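Local coordinates for protein carbonic anhydrase (Porphyridium purpureum, PDB 1DDZ) that probably catalyses the reversible hydration of carbon dioxide to hydrogencarbonate, as a zinc-dependent beta-class carbonic anhydrase, at residues N38-N43 / Q464-G469; R78-Q83 / R332-Q337; I323-C328 / Q337-P342. One frame throughout, in Å; residues are numbered along the deposited sequence.

Contact 1: N38-N43 / Q464-G469; sequences NIFANN and QGVVYG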
loop_
_atom_site.group_PDB
_atom_site.type_symbol
_atom_site.label_atom_id
_atom_site.label_comp_id
_atom_site.label_asym_id
_atom_site.label_seq_id
_atom_site.Cartn_x
_atom_site.Cartn_y
_atom_site.Cartn_z
ATOM N N ASN A 38 -10.483 -32.709 -4.682
ATOM C CA ASN A 38 -9.615 -33.546 -5.478
ATOM C C ASN A 38 -8.170 -33.059 -5.361
ATOM O O ASN A 38 -7.250 -33.804 -5.676
ATOM C CB ASN A 38 -10.113 -33.667 -6.937
ATOM C CG ASN A 38 -9.603 -32.561 -7.853
ATOM O OD1 ASN A 38 -9.121 -32.843 -8.956
ATOM N ND2 ASN A 38 -9.759 -31.307 -7.437
ATOM N N ILE A 39 -7.959 -31.859 -4.811
ATOM C CA ILE A 39 -6.595 -31.371 -4.645
ATOM C C ILE A 39 -5.830 -32.229 -3.644
ATOM O O ILE A 39 -4.632 -32.412 -3.770
ATOM C CB ILE A 39 -6.487 -29.865 -4.232
ATOM C CG1 ILE A 39 -7.183 -29.576 -2.905
ATOM C CG2 ILE A 39 -6.972 -28.979 -5.358
ATOM C CD1 ILE A 39 -6.748 -28.267 -2.312
ATOM N N PHE A 40 -6.533 -32.773 -2.659
ATOM C CA PHE A 40 -5.892 -33.622 -1.668
ATOM C C PHE A 40 -5.547 -34.956 -2.338
ATOM O O PHE A 40 -4.455 -35.487 -2.184
ATOM C CB PHE A 40 -6.822 -33.798 -0.476
ATOM C CG PHE A 40 -7.079 -32.525 0.261
ATOM C CD1 PHE A 40 -8.321 -31.902 0.182
ATOM C CD2 PHE A 40 -6.072 -31.936 1.018
ATOM C CE1 PHE A 40 -8.560 -30.711 0.850
ATOM C CE2 PHE A 40 -6.301 -30.743 1.695
ATOM C CZ PHE A 40 -7.551 -30.127 1.608
ATOM N N ALA A 41 -6.451 -35.438 -3.175
ATOM C CA ALA A 41 -6.211 -36.670 -3.907
ATOM C C ALA A 41 -5.018 -36.495 -4.860
ATOM O O ALA A 41 -4.183 -37.391 -5.022
ATOM C CB ALA A 41 -7.457 -37.044 -4.698
ATOM N N ASN A 42 -4.951 -35.332 -5.498
ATOM C CA ASN A 42 -3.882 -35.033 -6.439
ATOM C C ASN A 42 -2.576 -34.855 -5.702
ATOM O O ASN A 42 -1.542 -35.331 -6.144
ATOM C CB ASN A 42 -4.234 -33.803 -7.270
ATOM C CG ASN A 42 -5.183 -34.139 -8.396
ATOM O OD1 ASN A 42 -5.101 -35.227 -8.968
ATOM N ND2 ASN A 42 -6.093 -33.232 -8.715
ATOM N N ASN A 43 -2.627 -34.181 -4.566
ATOM C CA ASN A 43 -1.440 -34.004 -3.755
ATOM C C ASN A 43 -0.899 -35.366 -3.318
ATOM O O ASN A 43 0.315 -35.574 -3.272
ATOM C CB ASN A 43 -1.771 -33.214 -2.504
ATOM C CG ASN A 43 -0.669 -33.282 -1.481
ATOM O OD1 ASN A 43 -0.850 -33.805 -0.389
ATOM N ND2 ASN A 43 0.487 -32.759 -1.829
ATOM N N GLN A 464 -10.583 -22.445 -0.356
ATOM C CA GLN A 464 -9.996 -23.556 0.392
ATOM C C GLN A 464 -8.783 -23.135 1.233
ATOM O O GLN A 464 -7.961 -22.309 0.812
ATOM C CB GLN A 464 -9.608 -24.654 -0.611
ATOM C CG GLN A 464 -8.752 -25.785 -0.083
ATOM C CD GLN A 464 -9.534 -26.819 0.718
ATOM O OE1 GLN A 464 -9.385 -26.924 1.942
ATOM N NE2 GLN A 464 -10.339 -27.596 0.034
ATOM N N GLY A 465 -8.705 -23.679 2.440
ATOM C CA GLY A 465 -7.608 -23.407 3.359
ATOM C C GLY A 465 -6.815 -24.706 3.431
ATOM O O GLY A 465 -7.404 -25.795 3.542
ATOM N N VAL A 466 -5.493 -24.608 3.439
ATOM C CA VAL A 466 -4.652 -25.799 3.388
ATOM C C VAL A 466 -3.329 -25.525 4.120
ATOM O O VAL A 466 -2.968 -24.366 4.309
ATOM C CB VAL A 466 -4.454 -26.145 1.848
ATOM C CG1 VAL A 466 -3.052 -25.885 1.365
ATOM C CG2 VAL A 466 -4.951 -27.526 1.508
ATOM N N VAL A 467 -2.676 -26.562 4.648
ATOM C CA VAL A 467 -1.380 -26.398 5.334
ATOM C C VAL A 467 -0.599 -27.696 5.161
ATOM O O VAL A 467 -1.189 -28.734 4.912
ATOM C CB VAL A 467 -1.530 -26.105 6.855
ATOM C CG1 VAL A 467 -1.921 -27.384 7.624
ATOM C CG2 VAL A 467 -0.221 -25.564 7.428
ATOM N N TYR A 468 0.720 -27.646 5.239
ATOM C CA TYR A 468 1.491 -28.869 5.091
ATOM C C TYR A 468 2.843 -28.720 5.735
ATOM O O TYR A 468 3.265 -27.603 6.060
ATOM C CB TYR A 468 1.672 -29.236 3.620
ATOM C CG TYR A 468 2.651 -28.357 2.884
ATOM C CD1 TYR A 468 3.985 -28.735 2.722
ATOM C CD2 TYR A 468 2.247 -27.147 2.341
ATOM C CE1 TYR A 468 4.895 -27.923 2.029
ATOM C CE2 TYR A 468 3.146 -26.331 1.651
ATOM C CZ TYR A 468 4.461 -26.725 1.499
ATOM O OH TYR A 468 5.321 -25.926 0.789
ATOM N N GLY A 469 3.489 -29.857 5.968
ATOM C CA GLY A 469 4.827 -29.884 6.535
ATOM C C GLY A 469 5.688 -30.402 5.405
ATOM O O GLY A 469 5.308 -31.366 4.739
#
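The N-terminal part of helix 38-53 packs against the C-terminal mixed sheet of the chain, where Ile39 and Phe40 meet Gln464 and Val466 of strand 462-468. This strand lies between strand 378-384, parallel to it, and strand 476-481, antiparallel to it. The short segments of helix and strand run in much the same direction, 25° apart. Their axes come no closer than 11.5 Å, so side chains alone bridge the space. Gln464 and Val466 are two residues apart in the extended strand and both point toward the helix.

Phe40 brings the end of its ring forward. Its CG stands beside the backbone N and anti to the carbonyl carbon (chi1 -65°), which carries the far rim to the strand. There Phe40 CE2 lies 3.5 Å from Val466 CG2, a methyl that approaches the ring obliquely as the two side chains slide past each other. Gln464 comes from the opposite direction, its chain bent at chi2. Its amide carbon CD sits 4.0 Å from Phe40 CE1, and the amide plane is perpendicular to the ring (90°). Beside this pair, Ile39 CD1 touches the aliphatic Gln464 CG at 3.9 Å. The same methyl is 4.3 Å from Val466 CG2, while Ile39 CG1 lies over one face of the Phe40 ring, toward its rim.

Leu475 touches both Phe40 and Val466. The side chain of Asn43 ties the helix to the end of helix 335-338, through Ile338 O, and to the loop before strand 476-481, through Gly473 O and Leu475 N. No hydrogen bond joins the two segments themselves; the buried contact rests on van der Waals packing, mostly between carbons.

Contact 2: R78-Q83 / R332-Q337; sequences RVPANQ and RVPANQ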
loop_
_atom_site.group_PDB
_atom_site.type_symbol
_atom_site.label_atom_id
_atom_site.label_comp_id
_atom_site.label_asym_id
_atom_site.label_seq_id
_atom_site.Cartn_x
_atom_site.Cartn_y
_atom_site.Cartn_z
ATOM N N ARG A 78 4.255 -19.484 -15.969
ATOM C CA ARG A 78 4.255 -20.897 -16.292
ATOM C C ARG A 78 5.500 -21.647 -15.928
ATOM O O ARG A 78 5.630 -22.804 -16.302
ATOM C CB ARG A 78 3.931 -21.126 -17.778
ATOM C CG ARG A 78 2.596 -20.539 -18.192
ATOM C CD ARG A 78 2.406 -20.623 -19.675
ATOM N NE ARG A 78 0.998 -20.504 -20.043
ATOM C CZ ARG A 78 0.560 -20.391 -21.292
ATOM N NH1 ARG A 78 1.425 -20.372 -22.302
ATOM N NH2 ARG A 78 -0.745 -20.331 -21.542
ATOM N N VAL A 79 6.430 -21.021 -15.226
ATOM C CA VAL A 79 7.627 -21.730 -14.815
ATOM C C VAL A 79 8.123 -21.356 -13.427
ATOM O O VAL A 79 8.366 -20.188 -13.139
ATOM C CB VAL A 79 8.795 -21.570 -15.815
ATOM C CG1 VAL A 79 9.887 -22.586 -15.501
ATOM C CG2 VAL A 79 8.312 -21.737 -17.253
ATOM N N PRO A 80 8.226 -22.348 -12.528
ATOM C CA PRO A 80 8.713 -22.072 -11.174
ATOM C C PRO A 80 10.139 -21.501 -11.220
ATOM O O PRO A 80 10.999 -21.966 -11.986
ATOM C CB PRO A 80 8.649 -23.460 -10.507
ATOM C CG PRO A 80 7.434 -24.054 -11.149
ATOM C CD PRO A 80 7.684 -23.722 -12.610
ATOM N N ALA A 81 10.377 -20.511 -10.377
ATOM C CA ALA A 81 11.645 -19.835 -10.292
ATOM C C ALA A 81 12.827 -20.764 -10.104
ATOM O O ALA A 81 13.837 -20.618 -10.802
ATOM C CB ALA A 81 11.600 -18.818 -9.183
ATOM N N ASN A 82 12.725 -21.710 -9.169
ATOM C CA ASN A 82 13.827 -22.638 -8.899
ATOM C C ASN A 82 14.147 -23.469 -10.119
ATOM O O ASN A 82 15.301 -23.756 -10.379
ATOM C CB ASN A 82 13.515 -23.558 -7.714
ATOM C CG ASN A 82 12.442 -24.584 -8.032
ATOM O OD1 ASN A 82 11.272 -24.239 -8.152
ATOM N ND2 ASN A 82 12.844 -25.842 -8.226
ATOM N N GLN A 83 13.131 -23.764 -10.913
ATOM C CA GLN A 83 13.276 -24.553 -12.123
ATOM C C GLN A 83 14.111 -23.791 -13.159
ATOM O O GLN A 83 15.115 -24.294 -13.671
ATOM C CB GLN A 83 11.900 -24.823 -12.693
ATOM C CG GLN A 83 11.778 -26.095 -13.468
ATOM C CD GLN A 83 10.567 -26.872 -13.049
ATOM O OE1 GLN A 83 10.453 -27.256 -11.898
ATOM N NE2 GLN A 83 9.636 -27.075 -13.967
ATOM N N ARG A 332 8.772 -23.985 -0.231
ATOM C CA ARG A 332 9.659 -25.100 -0.506
ATOM C C ARG A 332 9.096 -26.065 -1.561
ATOM O O ARG A 332 9.729 -27.063 -1.906
ATOM C CB ARG A 332 10.142 -25.808 0.764
ATOM C CG ARG A 332 11.415 -26.626 0.514
ATOM C CD ARG A 332 12.236 -26.799 1.765
ATOM N NE ARG A 332 13.018 -25.599 2.111
ATOM C CZ ARG A 332 14.296 -25.370 1.732
ATOM N NH1 ARG A 332 14.951 -26.237 0.960
ATOM N NH2 ARG A 332 14.986 -24.351 2.251
ATOM N N VAL A 333 7.886 -25.811 -2.082
ATOM C CA VAL A 333 7.323 -26.632 -3.172
ATOM C C VAL A 333 6.462 -25.771 -4.097
ATOM O O VAL A 333 5.664 -24.968 -3.617
ATOM C CB VAL A 333 6.413 -27.796 -2.716
ATOM C CG1 VAL A 333 6.149 -28.713 -3.879
ATOM C CG2 VAL A 333 7.071 -28.557 -1.551
ATOM N N PRO A 334 6.677 -25.867 -5.420
ATOM C CA PRO A 334 5.866 -25.063 -6.344
ATOM C C PRO A 334 4.395 -25.460 -6.212
ATOM O O PRO A 334 4.072 -26.644 -6.074
ATOM C CB PRO A 334 6.433 -25.420 -7.708
ATOM C CG PRO A 334 7.886 -25.593 -7.417
ATOM C CD PRO A 334 7.841 -26.440 -6.145
ATOM N N ALA A 335 3.508 -24.469 -6.266
ATOM C CA ALA A 335 2.074 -24.703 -6.127
ATOM C C ALA A 335 1.552 -25.777 -7.059
ATOM O O ALA A 335 0.881 -26.722 -6.624
ATOM C CB ALA A 335 1.305 -23.402 -6.327
ATOM N N ASN A 336 1.875 -25.643 -8.341
ATOM C CA ASN A 336 1.427 -26.601 -9.340
ATOM C C ASN A 336 1.909 -28.005 -8.988
ATOM O O ASN A 336 1.166 -28.963 -9.150
ATOM C CB ASN A 336 1.912 -26.200 -10.741
ATOM C CG ASN A 336 3.389 -26.470 -10.951
ATOM O OD1 ASN A 336 4.227 -25.716 -10.501
ATOM N ND2 ASN A 336 3.710 -27.574 -11.604
ATOM N N GLN A 337 3.118 -28.113 -8.439
ATOM C CA GLN A 337 3.688 -29.408 -8.079
ATOM C C GLN A 337 2.962 -30.105 -6.937
ATOM O O GLN A 337 2.549 -31.255 -7.056
ATOM C CB GLN A 337 5.164 -29.255 -7.702
ATOM C CG GLN A 337 6.130 -29.382 -8.862
ATOM C CD GLN A 337 7.557 -29.031 -8.474
ATOM O OE1 GLN A 337 8.165 -28.151 -9.068
ATOM N NE2 GLN A 337 8.084 -29.697 -7.452
HETATM O O HOH W 1 11.254 -28.148 -9.014
HETATM O O HOH W 2 6.836 -28.011 -12.380
#
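Pro80 meets Pro334 where two copies of the same sequence, Arg-Val-Pro-Ala-Asn-Gln, come face to face. Each proline is the N-cap residue of a short helix. Their side chains cross at about a right angle in an apolar van der Waals contact, Pro80 CB 3.8 Å from Pro334 CG. Pro80 also packs on the opposite asparagine, its ring carbon CG 3.7 Å from Asn336 OD1.

Asn82 returns that packing contact, its OD1 sitting 3.7 Å from Pro334 CG. The reciprocal pattern is consistent with an approximate twofold relation between the two carbonic anhydrase repeats, much as two subunits pair in beta-class dimers. Like first torsions (chi1 71° in Asn82, 75° in Asn336) turn each amide so that ND2 bonds a backbone carbonyl of its own repeat, Leu87 O for Asn82 and Leu341 O for Asn336, while OD1 meets the other repeat's proline. Asn82 ND2 also donates to a water at 2.9 Å, which in turn donates to Gln337 OE1.

Gln83 breaks the symmetry. Its chain bends at chi2, whereas that of Gln337 runs extended beyond CG. The amide planes lie 25° apart, and Gln83 OE1 is merely near Gln337 OE1 (3.7 Å); the polar link between the repeats runs through waters. Gln83 NE2 makes a weak bond to a second water, 3.4 Å away, which accepts another from Asn336 ND2.

Contact 3: I323-C328 / Q337-P342; sequences ILWIGC and QIINLP. With ZN (zinc ion), chain D.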
loop_
_atom_site.group_PDB
_atom_site.type_symbol
_atom_site.label_atom_id
_atom_site.label_comp_id
_atom_site.label_asym_id
_atom_site.label_seq_id
_atom_site.Cartn_x
_atom_site.Cartn_y
_atom_site.Cartn_z
ATOM N N ILE A 323 -7.253 -22.020 -10.814
ATOM C CA ILE A 323 -7.003 -21.795 -9.393
ATOM C C ILE A 323 -6.025 -20.693 -9.083
ATOM O O ILE A 323 -5.024 -20.526 -9.768
ATOM C CB ILE A 323 -6.437 -23.031 -8.660
ATOM C CG1 ILE A 323 -5.689 -23.937 -9.628
ATOM C CG2 ILE A 323 -7.530 -23.764 -7.956
ATOM C CD1 ILE A 323 -5.333 -25.264 -9.027
ATOM N N LEU A 324 -6.327 -19.957 -8.025
ATOM C CA LEU A 324 -5.464 -18.913 -7.548
ATOM C C LEU A 324 -4.903 -19.573 -6.295
ATOM O O LEU A 324 -5.668 -20.086 -5.461
ATOM C CB LEU A 324 -6.257 -17.683 -7.118
ATOM C CG LEU A 324 -5.586 -16.302 -6.939
ATOM C CD1 LEU A 324 -6.264 -15.578 -5.814
ATOM C CD2 LEU A 324 -4.097 -16.323 -6.729
ATOM N N TRP A 325 -3.582 -19.553 -6.171
ATOM C CA TRP A 325 -2.910 -20.102 -5.017
ATOM C C TRP A 325 -2.207 -18.940 -4.330
ATOM O O TRP A 325 -1.444 -18.225 -4.981
ATOM C CB TRP A 325 -1.874 -21.124 -5.468
ATOM C CG TRP A 325 -1.232 -21.862 -4.347
ATOM C CD1 TRP A 325 -0.225 -21.419 -3.529
ATOM C CD2 TRP A 325 -1.498 -23.213 -3.958
ATOM N NE1 TRP A 325 0.156 -22.423 -2.668
ATOM C CE2 TRP A 325 -0.608 -23.532 -2.915
ATOM C CE3 TRP A 325 -2.403 -24.186 -4.398
ATOM C CZ2 TRP A 325 -0.591 -24.794 -2.306
ATOM C CZ3 TRP A 325 -2.387 -25.436 -3.790
ATOM C CH2 TRP A 325 -1.483 -25.727 -2.754
ATOM N N ILE A 326 -2.509 -18.707 -3.049
ATOM C CA ILE A 326 -1.866 -17.662 -2.262
ATOM C C ILE A 326 -0.982 -18.380 -1.237
ATOM O O ILE A 326 -1.489 -19.010 -0.305
ATOM C CB ILE A 326 -2.889 -16.795 -1.544
ATOM C CG1 ILE A 326 -3.815 -16.172 -2.590
ATOM C CG2 ILE A 326 -2.162 -15.757 -0.671
ATOM C CD1 ILE A 326 -5.128 -15.627 -2.055
ATOM N N GLY A 327 0.332 -18.319 -1.429
ATOM C CA GLY A 327 1.245 -19.004 -0.543
ATOM C C GLY A 327 2.297 -18.122 0.063
ATOM O O GLY A 327 2.280 -16.903 -0.128
ATOM N N CYS A 328 3.209 -18.730 0.813
ATOM C CA CYS A 328 4.263 -17.991 1.480
ATOM C C CYS A 328 5.522 -17.889 0.641
ATOM O O CYS A 328 5.892 -18.842 -0.031
ATOM C CB CYS A 328 4.596 -18.652 2.820
ATOM S SG CYS A 328 5.888 -17.742 3.734
ATOM N N GLN A 337 3.118 -28.113 -8.439
ATOM C CA GLN A 337 3.688 -29.408 -8.079
ATOM C C GLN A 337 2.962 -30.105 -6.937
ATOM O O GLN A 337 2.549 -31.255 -7.056
ATOM C CB GLN A 337 5.164 -29.255 -7.702
ATOM C CG GLN A 337 6.130 -29.382 -8.862
ATOM C CD GLN A 337 7.557 -29.031 -8.474
ATOM O OE1 GLN A 337 8.165 -28.151 -9.068
ATOM N NE2 GLN A 337 8.084 -29.697 -7.452
ATOM N N ILE A 338 2.763 -29.374 -5.846
ATOM C CA ILE A 338 2.131 -29.940 -4.673
ATOM C C ILE A 338 0.741 -30.502 -4.941
ATOM O O ILE A 338 0.350 -31.486 -4.321
ATOM C CB ILE A 338 2.200 -28.969 -3.465
ATOM C CG1 ILE A 338 1.993 -29.747 -2.169
ATOM C CG2 ILE A 338 1.206 -27.826 -3.621
ATOM C CD1 ILE A 338 2.738 -29.185 -0.994
ATOM N N ILE A 339 0.030 -29.937 -5.912
ATOM C CA ILE A 339 -1.289 -30.439 -6.250
ATOM C C ILE A 339 -1.307 -31.185 -7.565
ATOM O O ILE A 339 -2.355 -31.343 -8.186
ATOM C CB ILE A 339 -2.385 -29.361 -6.219
ATOM C CG1 ILE A 339 -2.040 -28.191 -7.147
ATOM C CG2 ILE A 339 -2.626 -28.929 -4.782
ATOM C CD1 ILE A 339 -3.094 -27.066 -7.142
ATOM N N ASN A 340 -0.132 -31.626 -7.994
ATOM C CA ASN A 340 -0.004 -32.442 -9.196
ATOM C C ASN A 340 -0.576 -31.854 -10.494
ATOM O O ASN A 340 -1.279 -32.552 -11.237
ATOM C CB ASN A 340 -0.676 -33.790 -8.920
ATOM C CG ASN A 340 0.050 -34.954 -9.556
ATOM O OD1 ASN A 340 1.282 -35.007 -9.566
ATOM N ND2 ASN A 340 -0.715 -35.934 -10.034
ATOM N N LEU A 341 -0.242 -30.600 -10.792
ATOM C CA LEU A 341 -0.729 -29.925 -11.997
ATOM C C LEU A 341 0.431 -29.365 -12.780
ATOM O O LEU A 341 1.429 -28.941 -12.217
ATOM C CB LEU A 341 -1.651 -28.747 -11.665
ATOM C CG LEU A 341 -3.035 -28.948 -11.062
ATOM C CD1 LEU A 341 -3.740 -27.602 -11.029
ATOM C CD2 LEU A 341 -3.835 -29.945 -11.875
ATOM N N PRO A 342 0.260 -29.256 -14.097
ATOM C CA PRO A 342 1.254 -28.734 -15.033
ATOM C C PRO A 342 1.639 -27.307 -14.705
ATOM O O PRO A 342 0.810 -26.504 -14.251
ATOM C CB PRO A 342 0.517 -28.795 -16.362
ATOM C CG PRO A 342 -0.354 -29.992 -16.187
ATOM C CD PRO A 342 -0.911 -29.770 -14.821
HETATM ZN ZN ZN D . 6.714 -19.237 5.310
#
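Ile323 CD1 is wedged tip to tip against two methyls of segment 337-342. It is 3.4 Å from Ile339 CD1, closer than usual van der Waals contact. Leu341 CD1 presses on the same atom from 3.5 Å. Trp325, two residues along strand 323-328, continues this layer with the rim of its six-membered ring. Its CG is anti to the backbone N (chi1 -173°), sending the indole out from the strand. Ile338 crosses it at about a right angle and sets CG2 3.5 Å from Trp325 CH2, while Ile339 slides past with CG2 3.6 Å from Trp325 CZ3, both obliquely. With an alanine in place of Trp325, a gap would probably open beneath the helix end, and the Ile338 and Ile339 methyls would lose their shared partner.

Toward solvent the contact thins at Leu341, which is partly exposed; the turn there is set by backbone bonds. Asn340, with positive phi, is the C-prime residue of a Schellman motif, its N bonded to Gln337 O (2.9 Å) and Leu341 N to Asn336 O.

At the strand's far end, Cys328 SG binds the zinc ion at 2.3 Å, together with Asp330, His384 and Cys387. A parallel strand ending in a metal ligand, with the end of a short helix and the loop after it packed on it, forms the first part of a beta-alpha-beta unit completed by strand 346-351.

How the contacts relate
From the N terminus, the chain first passes through helix 38-53, which meets strand 462-468 more than 400 residues later; contact 1 closes this longest loop, and the other two nest inside it. Contact 2 closes a loop of about 250 residues, from 78-83 to 332-337, and ties the first repeat to the second. Contact 3 closes a short loop, from strand 323-328 to the end of helix 335-338. Contacts 2 and 3 cross along the chain and share Gln337. Contacts 1 and 3 adjoin on the same C-terminal sheet. Helix 335-338 thus lies between the repeat interface, its own sheet and helix 38-53.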